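Merozoite surface protein-1 (Plasmodium knowlesi strain H, PDB 1N1I) probably helps merozoites leave and invade host erythrocytes as a GPI-anchored surface protein, of which this fragment is the C-terminal pair of EGF-like domains. Local coordinates at residues S9-I14 with A23-L28. Numbering follows the deposited sequence.
Sequences SAHKCI and ACYRYL
His-11 and Arg-26 grip each other through two hydrogen bonds. Arg-26 N donates to His-11 O at 2.8 Å, from above the carbonyl plane. In return His-11 ND1 donates to Arg-26 O at 2.9 Å, with the oxygen close to the imidazole plane. This second bond helps fix the rotation of the ring. Chi1 of -67° sets the imidazole beside its own backbone N, alongside Tyr-25. The two rings are nearly parallel, at 13°, but slid apart. The Tyr-25 hydroxyl, rather than the ring, lies over one face of the imidazole, offset toward the rim. Leu-28 CD1 approaches His-11 CE1 to 3.3 Å.

The Arg-26 side chain is extended from CG to NE and runs past the type I turn of residues 9-12. Its CD lies 3.5 Å from both Ala-10 O and Lys-12 O. A water links Ala-10 O to Arg-26 NE. Ile-14 CD1 sits over the centre of one face of the Arg-26 guanidinium, 4.0 Å above its plane.

The Cys-13–Cys-24 disulfide, chi3 -86°, ties the two segments covalently. A second water joins Cys-13 N to Cys-24 O.

The contact pins the N-terminal loop of the first EGF-like domain to strand 22-26. That strand pairs antiparallel with strand 32-36, whose Glu-32 forms a salt bridge with Arg-26 and accepts a hydrogen bond from Ile-14 N.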
ATOM      1  N   SER A   9       9.060  11.658   9.091  1.00 58.70           N
ATOM      2  CA  SER A   9       9.598  10.478   9.742  1.00 50.85           C
ATOM      3  C   SER A   9       8.606  10.042  10.817  1.00 49.78           C
ATOM      4  O   SER A   9       8.688   8.932  11.333  1.00 49.01           O
ATOM      5  CB  SER A   9      10.949  10.815  10.365  1.00 47.24           C
ATOM      6  OG  SER A   9      10.833  11.917  11.253  1.00 47.30           O
ATOM      7  N   ALA A  10       7.671  10.926  11.150  1.00 45.00           N
ATOM      8  CA  ALA A  10       6.665  10.622  12.155  1.00 46.15           C
ATOM      9  C   ALA A  10       5.836   9.441  11.670  1.00 45.52           C
ATOM     10  O   ALA A  10       5.163   8.782  12.465  1.00 42.51           O
ATOM     11  CB  ALA A  10       5.762  11.832  12.382  1.00 49.68           C
ATOM     12  N   HIS A  11       5.892   9.178  10.363  1.00 36.71           N
ATOM     13  CA  HIS A  11       5.136   8.077   9.784  1.00 37.06           C
ATOM     14  C   HIS A  11       5.919   6.783   9.612  1.00 36.30           C
ATOM     15  O   HIS A  11       5.382   5.787   9.113  1.00 30.55           O
ATOM     16  CB  HIS A  11       4.538   8.506   8.451  1.00 36.13           C
ATOM     17  CG  HIS A  11       3.484   9.562   8.582  1.00 42.15           C
ATOM     18  ND1 HIS A  11       2.317   9.368   9.290  1.00 44.45           N
ATOM     19  CD2 HIS A  11       3.431  10.830   8.109  1.00 38.14           C
ATOM     20  CE1 HIS A  11       1.591  10.470   9.247  1.00 47.76           C
ATOM     21  NE2 HIS A  11       2.244  11.372   8.537  1.00 44.36           N
ATOM     22  N   LYS A  12       7.183   6.788  10.034  1.00 33.17           N
ATOM     23  CA  LYS A  12       8.011   5.592   9.924  1.00 32.19           C
ATOM     24  C   LYS A  12       7.759   4.646  11.103  1.00 34.33           C
ATOM     25  O   LYS A  12       7.831   5.058  12.256  1.00 26.95           O
ATOM     26  CB  LYS A  12       9.489   5.964   9.879  1.00 31.71           C
ATOM     27  CG  LYS A  12      10.389   4.737   9.866  1.00 40.77           C
ATOM     28  CD  LYS A  12      11.844   5.091   9.619  1.00 51.25           C
ATOM     29  CE  LYS A  12      12.674   3.835   9.380  1.00 57.42           C
ATOM     30  NZ  LYS A  12      14.108   4.150   9.147  1.00 60.19           N
ATOM     31  N   CYS A  13       7.466   3.379  10.818  1.00 32.00           N
ATOM     32  CA  CYS A  13       7.196   2.414  11.885  1.00 33.21           C
ATOM     33  C   CYS A  13       8.398   2.245  12.792  1.00 35.31           C
ATOM     34  O   CYS A  13       9.540   2.331  12.344  1.00 41.32           O
ATOM     35  CB  CYS A  13       6.770   1.063  11.301  1.00 24.73           C
ATOM     36  SG  CYS A  13       5.140   1.160  10.485  1.00 35.49           S
ATOM     37  N   ILE A  14       8.139   2.016  14.077  1.00 35.07           N
ATOM     38  CA  ILE A  14       9.221   1.855  15.042  1.00 37.51           C
ATOM     39  C   ILE A  14       9.011   0.714  16.026  1.00 37.49           C
ATOM     40  O   ILE A  14       9.920   0.379  16.795  1.00 32.21           O
ATOM     41  CB  ILE A  14       9.423   3.132  15.887  1.00 37.69           C
ATOM     42  CG1 ILE A  14       8.173   3.407  16.719  1.00 32.53           C
ATOM     43  CG2 ILE A  14       9.693   4.319  14.995  1.00 36.34           C
ATOM     44  CD1 ILE A  14       8.332   4.560  17.695  1.00 30.11           C
ATOM     45  N   ALA A  23       5.332  -3.098   3.327  1.00 31.93           N
ATOM     46  CA  ALA A  23       5.532  -1.701   3.660  1.00 30.61           C
ATOM     47  C   ALA A  23       4.825  -1.541   4.977  1.00 27.70           C
ATOM     48  O   ALA A  23       3.902  -2.295   5.277  1.00 28.81           O
ATOM     49  CB  ALA A  23       4.875  -0.820   2.611  1.00 26.50           C
ATOM     50  N   CYS A  24       5.258  -0.561   5.758  1.00 32.25           N
ATOM     51  CA  CYS A  24       4.653  -0.289   7.052  1.00 30.15           C
ATOM     52  C   CYS A  24       4.442   1.205   7.195  1.00 28.06           C
ATOM     53  O   CYS A  24       5.310   2.002   6.839  1.00 30.55           O
ATOM     54  CB  CYS A  24       5.551  -0.780   8.178  1.00 32.20           C
ATOM     55  SG  CYS A  24       4.748  -0.718   9.805  1.00 38.20           S
ATOM     56  N   TYR A  25       3.280   1.580   7.711  1.00 27.25           N
ATOM     57  CA  TYR A  25       2.941   2.984   7.896  1.00 24.06           C
ATOM     58  C   TYR A  25       2.562   3.229   9.354  1.00 31.21           C
ATOM     59  O   TYR A  25       1.782   2.468   9.937  1.00 31.19           O
ATOM     60  CB  TYR A  25       1.755   3.351   7.008  1.00 23.96           C
ATOM     61  CG  TYR A  25       1.366   4.816   7.033  1.00 27.64           C
ATOM     62  CD1 TYR A  25       2.104   5.764   6.314  1.00 27.05           C
ATOM     63  CD2 TYR A  25       0.262   5.256   7.770  1.00 21.00           C
ATOM     64  CE1 TYR A  25       1.758   7.108   6.324  1.00 27.32           C
ATOM     65  CE2 TYR A  25      -0.096   6.607   7.791  1.00 30.55           C
ATOM     66  CZ  TYR A  25       0.658   7.529   7.059  1.00 35.67           C
ATOM     67  OH  TYR A  25       0.305   8.859   7.041  1.00 29.45           O
ATOM     68  N   ARG A  26       3.125   4.281   9.941  1.00 31.50           N
ATOM     69  CA  ARG A  26       2.821   4.635  11.311  1.00 26.42           C
ATOM     70  C   ARG A  26       1.908   5.838  11.294  1.00 29.80           C
ATOM     71  O   ARG A  26       2.281   6.889  10.779  1.00 33.94           O
ATOM     72  CB  ARG A  26       4.090   4.991  12.083  1.00 27.12           C
ATOM     73  CG  ARG A  26       3.796   5.415  13.528  1.00 29.14           C
ATOM     74  CD  ARG A  26       5.064   5.760  14.304  1.00 29.64           C
ATOM     75  NE  ARG A  26       4.781   6.204  15.670  1.00 41.87           N
ATOM     76  CZ  ARG A  26       4.495   5.397  16.690  1.00 46.89           C
ATOM     77  NH1 ARG A  26       4.446   4.075  16.530  1.00 41.68           N
ATOM     78  NH2 ARG A  26       4.268   5.918  17.885  1.00 44.46           N
ATOM     79  N   TYR A  27       0.712   5.683  11.851  1.00 29.57           N
ATOM     80  CA  TYR A  27      -0.255   6.775  11.913  1.00 28.31           C
ATOM     81  C   TYR A  27       0.089   7.661  13.107  1.00 28.57           C
ATOM     82  O   TYR A  27       0.691   7.191  14.068  1.00 31.53           O
ATOM     83  CB  TYR A  27      -1.666   6.212  12.082  1.00 27.90           C
ATOM     84  CG  TYR A  27      -2.132   5.377  10.916  1.00 27.28           C
ATOM     85  CD1 TYR A  27      -2.923   5.930   9.910  1.00 23.09           C
ATOM     86  CD2 TYR A  27      -1.780   4.031  10.817  1.00 25.68           C
ATOM     87  CE1 TYR A  27      -3.361   5.165   8.833  1.00 24.42           C
ATOM     88  CE2 TYR A  27      -2.207   3.256   9.750  1.00 32.36           C
ATOM     89  CZ  TYR A  27      -3.000   3.828   8.761  1.00 31.70           C
ATOM     90  OH  TYR A  27      -3.456   3.049   7.726  1.00 27.02           O
ATOM     91  N   LEU A  28      -0.295   8.932  13.051  1.00 33.51           N
ATOM     92  CA  LEU A  28      -0.012   9.864  14.144  1.00 28.82           C
ATOM     93  C   LEU A  28      -0.537   9.397  15.506  1.00 34.76           C
ATOM     94  O   LEU A  28       0.064   9.714  16.536  1.00 36.89           O
ATOM     95  CB  LEU A  28      -0.575  11.246  13.808  1.00 30.67           C
ATOM     96  CG  LEU A  28       0.378  12.290  13.209  1.00 32.21           C
ATOM     97  CD1 LEU A  28       1.459  11.617  12.387  1.00 31.74           C
ATOM     98  CD2 LEU A  28      -0.409  13.284  12.367  1.00 29.82           C
TER
HETATM   99  O   HOH W   1       4.644   9.061  14.926  1.00 48.40           O
HETATM  100  O   HOH W   2       6.320   4.982   6.159  1.00 42.94           O
HETATM  101  O   HOH W   3       7.736   2.128   8.242  1.00 40.59           O